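PDB 3HPD: hydroxyethylthiazole kinase from Pyrococcus horikoshii, which probably phosphorylates the hydroxyl group of 4-methyl-5-(2-hydroxyethyl)thiazole with ATP and magnesium, a step that feeds thiamine diphosphate biosynthesis. Local coordinates for residues 91-96 with 115-120; 21-26 with 61-66; 101-106 with 125-130. One frame throughout, in Å; residues are numbered along the deposited sequence.

Interaction 1. Residues 91-96 with 115-120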
loop_
_atom_site.group_PDB
_atom_site.type_symbol
_atom_site.label_atom_id
_atom_site.label_comp_id
_atom_site.label_asym_id
_atom_site.label_seq_id
_atom_site.Cartn_x
_atom_site.Cartn_y
_atom_site.Cartn_z
ATOM N N LEU A 91 8.344 12.650 -14.599
ATOM C CA LEU A 91 7.252 11.824 -15.100
ATOM C C LEU A 91 7.683 10.382 -15.316
ATOM O O LEU A 91 8.684 10.122 -15.973
ATOM C CB LEU A 91 6.720 12.375 -16.431
ATOM C CG LEU A 91 5.738 11.458 -17.172
ATOM C CD1 LEU A 91 4.437 11.331 -16.371
ATOM C CD2 LEU A 91 5.456 12.017 -18.561
ATOM N N ASP A 92 6.927 9.448 -14.748
ATOM C CA ASP A 92 7.204 8.031 -14.937
ATOM C C ASP A 92 5.976 7.526 -15.688
ATOM O O ASP A 92 4.917 7.318 -15.090
ATOM C CB ASP A 92 7.330 7.300 -13.601
ATOM C CG ASP A 92 7.872 5.896 -13.768
ATOM O OD1 ASP A 92 7.565 5.268 -14.807
ATOM O OD2 ASP A 92 8.594 5.418 -12.868
ATOM N N PRO A 93 6.105 7.326 -17.010
ATOM C CA PRO A 93 5.043 6.860 -17.909
ATOM C C PRO A 93 4.755 5.370 -17.806
ATOM O O PRO A 93 4.778 4.659 -18.814
ATOM C CB PRO A 93 5.588 7.238 -19.279
ATOM C CG PRO A 93 7.043 6.888 -19.125
ATOM C CD PRO A 93 7.384 7.445 -17.739
ATOM N N VAL A 94 4.472 4.904 -16.594
ATOM C CA VAL A 94 4.202 3.490 -16.365
ATOM C C VAL A 94 3.162 2.908 -17.316
ATOM O O VAL A 94 2.006 3.327 -17.327
ATOM C CB VAL A 94 3.728 3.238 -14.915
ATOM C CG1 VAL A 94 3.504 1.747 -14.688
ATOM C CG2 VAL A 94 4.761 3.775 -13.931
ATOM N N GLY A 95 3.581 1.942 -18.123
ATOM C CA GLY A 95 2.649 1.312 -19.036
ATOM C C GLY A 95 2.445 1.985 -20.377
ATOM O O GLY A 95 1.626 1.522 -21.170
ATOM N N ALA A 96 3.160 3.077 -20.641
ATOM C CA ALA A 96 3.027 3.740 -21.933
ATOM C C ALA A 96 3.374 2.673 -22.969
ATOM O O ALA A 96 4.315 1.904 -22.781
ATOM C CB ALA A 96 3.990 4.918 -22.034
ATOM N N ASP A 115 10.716 17.975 -16.518
ATOM C CA ASP A 115 12.152 18.145 -16.360
ATOM C C ASP A 115 12.911 16.836 -16.471
ATOM O O ASP A 115 14.086 16.821 -16.827
ATOM C CB ASP A 115 12.429 18.827 -15.025
ATOM C CG ASP A 115 11.866 20.231 -14.982
ATOM O OD1 ASP A 115 12.520 21.142 -15.533
ATOM O OD2 ASP A 115 10.759 20.421 -14.429
ATOM N N VAL A 116 12.229 15.737 -16.165
ATOM C CA VAL A 116 12.818 14.407 -16.255
ATOM C C VAL A 116 11.750 13.413 -16.690
ATOM O O VAL A 116 10.641 13.413 -16.153
ATOM C CB VAL A 116 13.393 13.919 -14.897
ATOM C CG1 VAL A 116 13.852 12.463 -15.013
ATOM C CG2 VAL A 116 14.565 14.790 -14.475
ATOM N N LEU A 117 12.082 12.594 -17.683
ATOM C CA LEU A 117 11.184 11.543 -18.172
ATOM C C LEU A 117 11.977 10.273 -17.897
ATOM O O LEU A 117 13.095 10.114 -18.365
ATOM C CB LEU A 117 10.923 11.685 -19.678
ATOM C CG LEU A 117 10.152 10.521 -20.327
ATOM C CD1 LEU A 117 8.761 10.408 -19.727
ATOM C CD2 LEU A 117 10.052 10.743 -21.831
ATOM N N LYS A 118 11.386 9.372 -17.124
ATOM C CA LYS A 118 12.056 8.131 -16.770
ATOM C C LYS A 118 11.232 6.877 -16.991
ATOM O O LYS A 118 10.200 6.714 -16.389
ATOM C CB LYS A 118 12.442 8.104 -15.300
ATOM C CG LYS A 118 13.202 6.826 -15.031
ATOM C CD LYS A 118 13.025 6.160 -13.650
ATOM C CE LYS A 118 11.564 5.646 -13.346
ATOM N NZ LYS A 118 10.894 4.736 -14.368
ATOM N N GLY A 119 11.704 5.966 -17.823
ATOM C CA GLY A 119 10.973 4.742 -18.067
ATOM C C GLY A 119 11.833 3.655 -18.655
ATOM O O GLY A 119 13.021 3.881 -18.883
ATOM N N ASN A 120 11.261 2.478 -18.903
ATOM C CA ASN A 120 12.049 1.403 -19.496
ATOM C C ASN A 120 12.074 1.553 -21.014
ATOM O O ASN A 120 11.447 2.456 -21.569
ATOM C CB ASN A 120 11.506 0.021 -19.102
ATOM C CG ASN A 120 10.083 -0.210 -19.562
ATOM O OD1 ASN A 120 9.695 0.188 -20.659
ATOM N ND2 ASN A 120 9.297 -0.878 -18.723
#
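D92 and K118 both hold CG anti to the backbone N (chi1 -169° and -177°), which sends their side chains out side by side from two adjacent strands; bends at the second, third and fourth torsions of the lysine then curl its end round to the aspartate. There NZ of K118 lies 2.8 Å from OD2 of D92 in a salt bridge whose hydrogen bond is weak. Between the backbones, L91 N bonds to V116 O at 2.9 Å and K118 N to L91 O at 3.0 Å, the pattern of a parallel pair. L91 and L117 share the other face of the sheet, pointing the same way with CD2 of L91 3.9 Å from CD1 of L117. P93 crosses L117 at about a right angle and places its CD 3.2 Å from K118 O. A CB on G119 would press on the ring of P93, so the absence of a side chain suits this close passage. L91 and L117 pack on helix 100-112, D92 and K118 on helix 193-205. K118 is a predicted ATP ligand, and its side chain comes to about 5 Å from a bound phosphate, probably from the crystallisation liquor. The strand ends of this beta-alpha-beta unit thus lie beside the probable nucleotide site, an arrangement characteristic of the ribokinase-like alpha/beta fold.

Interaction 2. Residues 21-26 with 61-66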
loop_
_atom_site.group_PDB
_atom_site.type_symbol
_atom_site.label_atom_id
_atom_site.label_comp_id
_atom_site.label_asym_id
_atom_site.label_seq_id
_atom_site.Cartn_x
_atom_site.Cartn_y
_atom_site.Cartn_z
ATOM N N ILE A 21 1.974 12.536 -7.200
ATOM C CA ILE A 21 0.619 12.299 -7.688
ATOM C C ILE A 21 0.961 10.968 -8.335
ATOM O O ILE A 21 1.403 10.906 -9.481
ATOM C CB ILE A 21 0.196 13.338 -8.730
ATOM C CG1 ILE A 21 0.269 14.735 -8.104
ATOM C CG2 ILE A 21 -1.223 13.042 -9.204
ATOM C CD1 ILE A 21 -0.029 15.866 -9.063
ATOM N N THR A 22 0.771 9.899 -7.575
ATOM C CA THR A 22 1.201 8.592 -8.028
ATOM C C THR A 22 0.164 7.466 -8.072
ATOM O O THR A 22 -1.037 7.706 -7.927
ATOM C CB THR A 22 2.424 8.195 -7.166
ATOM O OG1 THR A 22 3.066 7.044 -7.717
ATOM C CG2 THR A 22 1.991 7.924 -5.723
ATOM N N ASN A 23 0.631 6.236 -8.282
ATOM C CA ASN A 23 -0.280 5.097 -8.385
ATOM C C ASN A 23 -0.499 4.351 -7.070
ATOM O O ASN A 23 0.334 4.388 -6.167
ATOM C CB ASN A 23 0.174 4.145 -9.512
ATOM C CG ASN A 23 1.336 3.250 -9.117
ATOM O OD1 ASN A 23 1.206 2.400 -8.239
ATOM N ND2 ASN A 23 2.475 3.423 -9.786
ATOM N N PHE A 24 -1.643 3.677 -6.975
ATOM C CA PHE A 24 -2.035 2.965 -5.764
ATOM C C PHE A 24 -1.105 1.874 -5.272
ATOM O O PHE A 24 -1.060 1.588 -4.076
ATOM C CB PHE A 24 -3.438 2.382 -5.948
ATOM C CG PHE A 24 -4.479 3.416 -6.260
ATOM C CD1 PHE A 24 -4.693 4.486 -5.396
ATOM C CD2 PHE A 24 -5.241 3.327 -7.421
ATOM C CE1 PHE A 24 -5.646 5.463 -5.690
ATOM C CE2 PHE A 24 -6.198 4.296 -7.724
ATOM C CZ PHE A 24 -6.403 5.365 -6.854
ATOM N N VAL A 25 -0.366 1.262 -6.185
ATOM C CA VAL A 25 0.539 0.182 -5.816
ATOM C C VAL A 25 1.809 0.678 -5.130
ATOM O O VAL A 25 2.397 -0.037 -4.316
ATOM C CB VAL A 25 0.945 -0.638 -7.070
ATOM C CG1 VAL A 25 1.876 -1.782 -6.682
ATOM C CG2 VAL A 25 -0.295 -1.175 -7.759
ATOM N N VAL A 26 2.216 1.908 -5.431
ATOM C CA VAL A 26 3.461 2.434 -4.870
ATOM C C VAL A 26 3.346 3.585 -3.874
ATOM O O VAL A 26 4.352 4.206 -3.523
ATOM C CB VAL A 26 4.409 2.861 -6.010
ATOM C CG1 VAL A 26 4.524 1.730 -7.032
ATOM C CG2 VAL A 26 3.893 4.137 -6.678
ATOM N N VAL A 61 6.396 14.709 -8.641
ATOM C CA VAL A 61 6.582 13.427 -9.315
ATOM C C VAL A 61 5.215 12.914 -9.760
ATOM O O VAL A 61 4.303 12.771 -8.944
ATOM C CB VAL A 61 7.238 12.383 -8.372
ATOM C CG1 VAL A 61 7.282 11.008 -9.044
ATOM C CG2 VAL A 61 8.649 12.833 -8.011
ATOM N N ILE A 62 5.077 12.660 -11.059
ATOM C CA ILE A 62 3.829 12.160 -11.626
ATOM C C ILE A 62 4.044 10.727 -12.105
ATOM O O ILE A 62 4.965 10.448 -12.870
ATOM C CB ILE A 62 3.364 13.035 -12.816
ATOM C CG1 ILE A 62 3.067 14.455 -12.326
ATOM C CG2 ILE A 62 2.115 12.423 -13.457
ATOM C CD1 ILE A 62 2.781 15.451 -13.438
ATOM N N ASN A 63 3.189 9.824 -11.641
ATOM C CA ASN A 63 3.278 8.407 -11.984
ATOM C C ASN A 63 1.880 7.947 -12.407
ATOM O O ASN A 63 0.954 7.950 -11.599
ATOM C CB ASN A 63 3.756 7.632 -10.750
ATOM C CG ASN A 63 3.969 6.164 -11.027
ATOM O OD1 ASN A 63 3.119 5.506 -11.618
ATOM N ND2 ASN A 63 5.108 5.638 -10.587
ATOM N N ILE A 64 1.736 7.542 -13.666
ATOM C CA ILE A 64 0.437 7.127 -14.208
ATOM C C ILE A 64 0.089 5.643 -14.079
ATOM O O ILE A 64 -0.828 5.167 -14.748
ATOM C CB ILE A 64 0.335 7.495 -15.705
ATOM C CG1 ILE A 64 1.346 6.672 -16.514
ATOM C CG2 ILE A 64 0.606 8.979 -15.894
ATOM C CD1 ILE A 64 1.268 6.903 -18.021
ATOM N N GLY A 65 0.803 4.928 -13.213
ATOM C CA GLY A 65 0.578 3.498 -13.034
ATOM C C GLY A 65 -0.849 2.985 -12.890
ATOM O O GLY A 65 -1.178 1.907 -13.394
ATOM N N THR A 66 -1.695 3.732 -12.189
ATOM C CA THR A 66 -3.085 3.321 -11.993
ATOM C C THR A 66 -4.018 4.495 -12.254
ATOM O O THR A 66 -4.949 4.739 -11.493
ATOM C CB THR A 66 -3.332 2.820 -10.550
ATOM O OG1 THR A 66 -2.980 3.851 -9.618
ATOM C CG2 THR A 66 -2.505 1.567 -10.263
HETATM O O HOH W 1 -3.476 6.676 -9.229
#
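ND2 of N23 donates to OD1 of N63 at 2.8 Å, from above the carbonyl plane; G65 N reaches the same oxygen in that plane, closing an Asx turn. CG of N63 is anti to the backbone N (chi1 -176°), which carries its amide to N23, the two amide planes 72° apart. With an alanine at N63, ND2 of N23 and the N-H of G65 would lose their shared acceptor, and the turn would probably slacken, only weak bonds from V25 N and V26 N to OD1 still holding the N23 amide. F24 N donates to OG1 of T66 at 3.0 Å, and a water joins that hydroxyl to T22 O. Nearer the strands, I21 N reaches V61 O and N63 N reaches I21 O. CB of N23 lies 3.6 Å from CA of G65, where any CB would clash with ND2 of N23. I21 and I62 face helix 69-85, whereas N23, V26 and N63 touch C195 of helix 193-205. V26 lies about 4 Å from G192 and T22 about 4 Å from M43, side chain to side chain, both predicted to bind substrate. The F24 ring meets W71 of helix 69-85 and, edge-to-face, F24 of both other subunits, bringing this loop between strand 17-21 and helix 27-37 to the trimer interface.

Interaction 3. Residues 101-106 with 125-130; sequences FRTRVS and SALLGE
T103 and L127 supply most of the surface buried here, with S106 beside them. The CG2 methyl of T103 points across to helix 121-131 and rests against the aliphatic part of E130, 3.8 Å from its CG; the two side chains cross at about a right angle. With this methyl anti to the backbone N, OG1 is left beside the backbone N, where it bonds to T99 O and G97 N in the turn just before the helix. L127 holds CG beside its backbone N and extends beyond it (chi2 176°), reaching with CD2 to within 3.5 Å of CB of S106. The same methyl lies 4.0 Å from T103 O, so one leucine branch fits against both residues of helix 100-112. S106 presents its carbon because OG turns back to R102 O at 2.7 Å; that carbonyl also accepts S106 N, from the opposite face of its plane. The segment axes approach to 10.2 Å and cross at -71°, which confines the contact to this small patch. L127 and E130 continue it onto L107, while on another side R102 makes a salt bridge to E49 of the second subunit. No hydrogen bond or salt bridge joins the two segments: the hydroxyls of T103 and S106 are satisfied on their own side, and the helices meet through carbon surfaces, by shape rather than by directional bonds.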
loop_
_atom_site.group_PDB
_atom_site.type_symbol
_atom_site.label_atom_id
_atom_site.label_comp_id
_atom_site.label_asym_id
_atom_site.label_seq_id
_atom_site.Cartn_x
_atom_site.Cartn_y
_atom_site.Cartn_z
ATOM N N PHE A 101 -4.409 4.897 -23.808
ATOM C CA PHE A 101 -4.737 5.827 -22.732
ATOM C C PHE A 101 -3.476 6.305 -22.014
ATOM O O PHE A 101 -3.306 7.499 -21.773
ATOM C CB PHE A 101 -5.696 5.148 -21.742
ATOM C CG PHE A 101 -6.221 6.059 -20.660
ATOM C CD1 PHE A 101 -6.700 7.330 -20.967
ATOM C CD2 PHE A 101 -6.275 5.626 -19.335
ATOM C CE1 PHE A 101 -7.230 8.156 -19.972
ATOM C CE2 PHE A 101 -6.803 6.442 -18.334
ATOM C CZ PHE A 101 -7.281 7.710 -18.653
ATOM N N ARG A 102 -2.586 5.373 -21.683
ATOM C CA ARG A 102 -1.351 5.723 -20.991
ATOM C C ARG A 102 -0.380 6.473 -21.892
ATOM O O ARG A 102 0.299 7.397 -21.450
ATOM C CB ARG A 102 -0.696 4.461 -20.428
ATOM C CG ARG A 102 -1.581 3.800 -19.397
ATOM C CD ARG A 102 -0.989 2.539 -18.829
ATOM N NE ARG A 102 -1.906 1.974 -17.848
ATOM C CZ ARG A 102 -1.556 1.599 -16.626
ATOM N NH1 ARG A 102 -0.295 1.726 -16.229
ATOM N NH2 ARG A 102 -2.469 1.112 -15.799
ATOM N N THR A 103 -0.322 6.075 -23.158
ATOM C CA THR A 103 0.556 6.736 -24.116
ATOM C C THR A 103 0.051 8.160 -24.337
ATOM O O THR A 103 0.828 9.119 -24.338
ATOM C CB THR A 103 0.561 5.992 -25.467
ATOM O OG1 THR A 103 0.977 4.637 -25.262
ATOM C CG2 THR A 103 1.517 6.667 -26.448
ATOM N N ARG A 104 -1.260 8.285 -24.518
ATOM C CA ARG A 104 -1.888 9.582 -24.749
ATOM C C ARG A 104 -1.662 10.557 -23.596
ATOM O O ARG A 104 -1.249 11.698 -23.812
ATOM C CB ARG A 104 -3.393 9.405 -24.994
ATOM C CG ARG A 104 -4.161 10.717 -25.062
ATOM C CD ARG A 104 -5.594 10.547 -25.577
ATOM N NE ARG A 104 -6.437 9.715 -24.719
ATOM C CZ ARG A 104 -6.755 8.449 -24.979
ATOM N NH1 ARG A 104 -6.298 7.861 -26.077
ATOM N NH2 ARG A 104 -7.543 7.774 -24.153
ATOM N N VAL A 105 -1.934 10.110 -22.375
ATOM C CA VAL A 105 -1.756 10.966 -21.207
ATOM C C VAL A 105 -0.289 11.345 -21.011
ATOM O O VAL A 105 0.022 12.480 -20.646
ATOM C CB VAL A 105 -2.289 10.283 -19.928
ATOM C CG1 VAL A 105 -2.007 11.152 -18.713
ATOM C CG2 VAL A 105 -3.791 10.033 -20.068
ATOM N N SER A 106 0.615 10.403 -21.258
ATOM C CA SER A 106 2.038 10.683 -21.112
ATOM C C SER A 106 2.465 11.786 -22.083
ATOM O O SER A 106 3.167 12.721 -21.702
ATOM C CB SER A 106 2.865 9.420 -21.377
ATOM O OG SER A 106 2.597 8.425 -20.407
ATOM N N SER A 125 10.349 4.028 -25.952
ATOM C CA SER A 125 10.329 3.815 -27.394
ATOM C C SER A 125 8.916 4.035 -27.930
ATOM O O SER A 125 8.736 4.546 -29.031
ATOM C CB SER A 125 10.818 2.404 -27.738
ATOM O OG SER A 125 9.986 1.415 -27.164
ATOM N N ALA A 126 7.913 3.659 -27.141
ATOM C CA ALA A 126 6.525 3.836 -27.552
ATOM C C ALA A 126 6.161 5.319 -27.609
ATOM O O ALA A 126 5.415 5.750 -28.489
ATOM C CB ALA A 126 5.595 3.104 -26.593
ATOM N N LEU A 127 6.691 6.098 -26.670
ATOM C CA LEU A 127 6.417 7.532 -26.623
ATOM C C LEU A 127 7.083 8.274 -27.775
ATOM O O LEU A 127 6.492 9.176 -28.367
ATOM C CB LEU A 127 6.896 8.126 -25.294
ATOM C CG LEU A 127 6.144 7.687 -24.034
ATOM C CD1 LEU A 127 6.811 8.290 -22.804
ATOM C CD2 LEU A 127 4.690 8.132 -24.125
ATOM N N LEU A 128 8.319 7.900 -28.083
ATOM C CA LEU A 128 9.051 8.533 -29.173
ATOM C C LEU A 128 8.445 8.121 -30.514
ATOM O O LEU A 128 8.403 8.911 -31.459
ATOM C CB LEU A 128 10.526 8.126 -29.126
ATOM C CG LEU A 128 11.440 8.726 -30.198
ATOM C CD1 LEU A 128 11.440 10.246 -30.089
ATOM C CD2 LEU A 128 12.849 8.179 -30.027
ATOM N N GLY A 129 7.977 6.879 -30.584
ATOM C CA GLY A 129 7.379 6.382 -31.808
ATOM C C GLY A 129 6.048 7.041 -32.103
ATOM O O GLY A 129 5.815 7.518 -33.213
ATOM N N GLU A 130 5.171 7.065 -31.104
ATOM C CA GLU A 130 3.852 7.669 -31.249
ATOM C C GLU A 130 3.995 9.159 -31.542
ATOM O O GLU A 130 3.314 9.698 -32.413
ATOM C CB GLU A 130 3.044 7.473 -29.965
ATOM C CG GLU A 130 1.558 7.773 -30.091
ATOM C CD GLU A 130 0.861 6.848 -31.071
ATOM O OE1 GLU A 130 1.242 5.659 -31.140
ATOM O OE2 GLU A 130 -0.075 7.304 -31.763
#

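How the interactions relate
From the N terminus, interaction 2 closes first, bringing the loop after strand 17-21 to the end of strand 59-63 across 34 intervening residues. Interaction 1 opens later, joining strands 89-92 and 116-120 across helix 100-112, and interaction 3 crosses it: 101-106 lies between the segments of interaction 1, and 125-130 follows them. Strands 59-63 and 89-92 are neighbours in the sheet, linked by a probable hydrogen bond from D92 N to I62 O. R102, from interaction 3, reaches the other two, with NH1 on V94 O and a weak bond from NH2 to G65 O. Interactions 1 and 2 tie the C-terminal ends of parallel strands, and interaction 3 joins helices 100-112 and 121-131, which flank strand 116-120 in the chain.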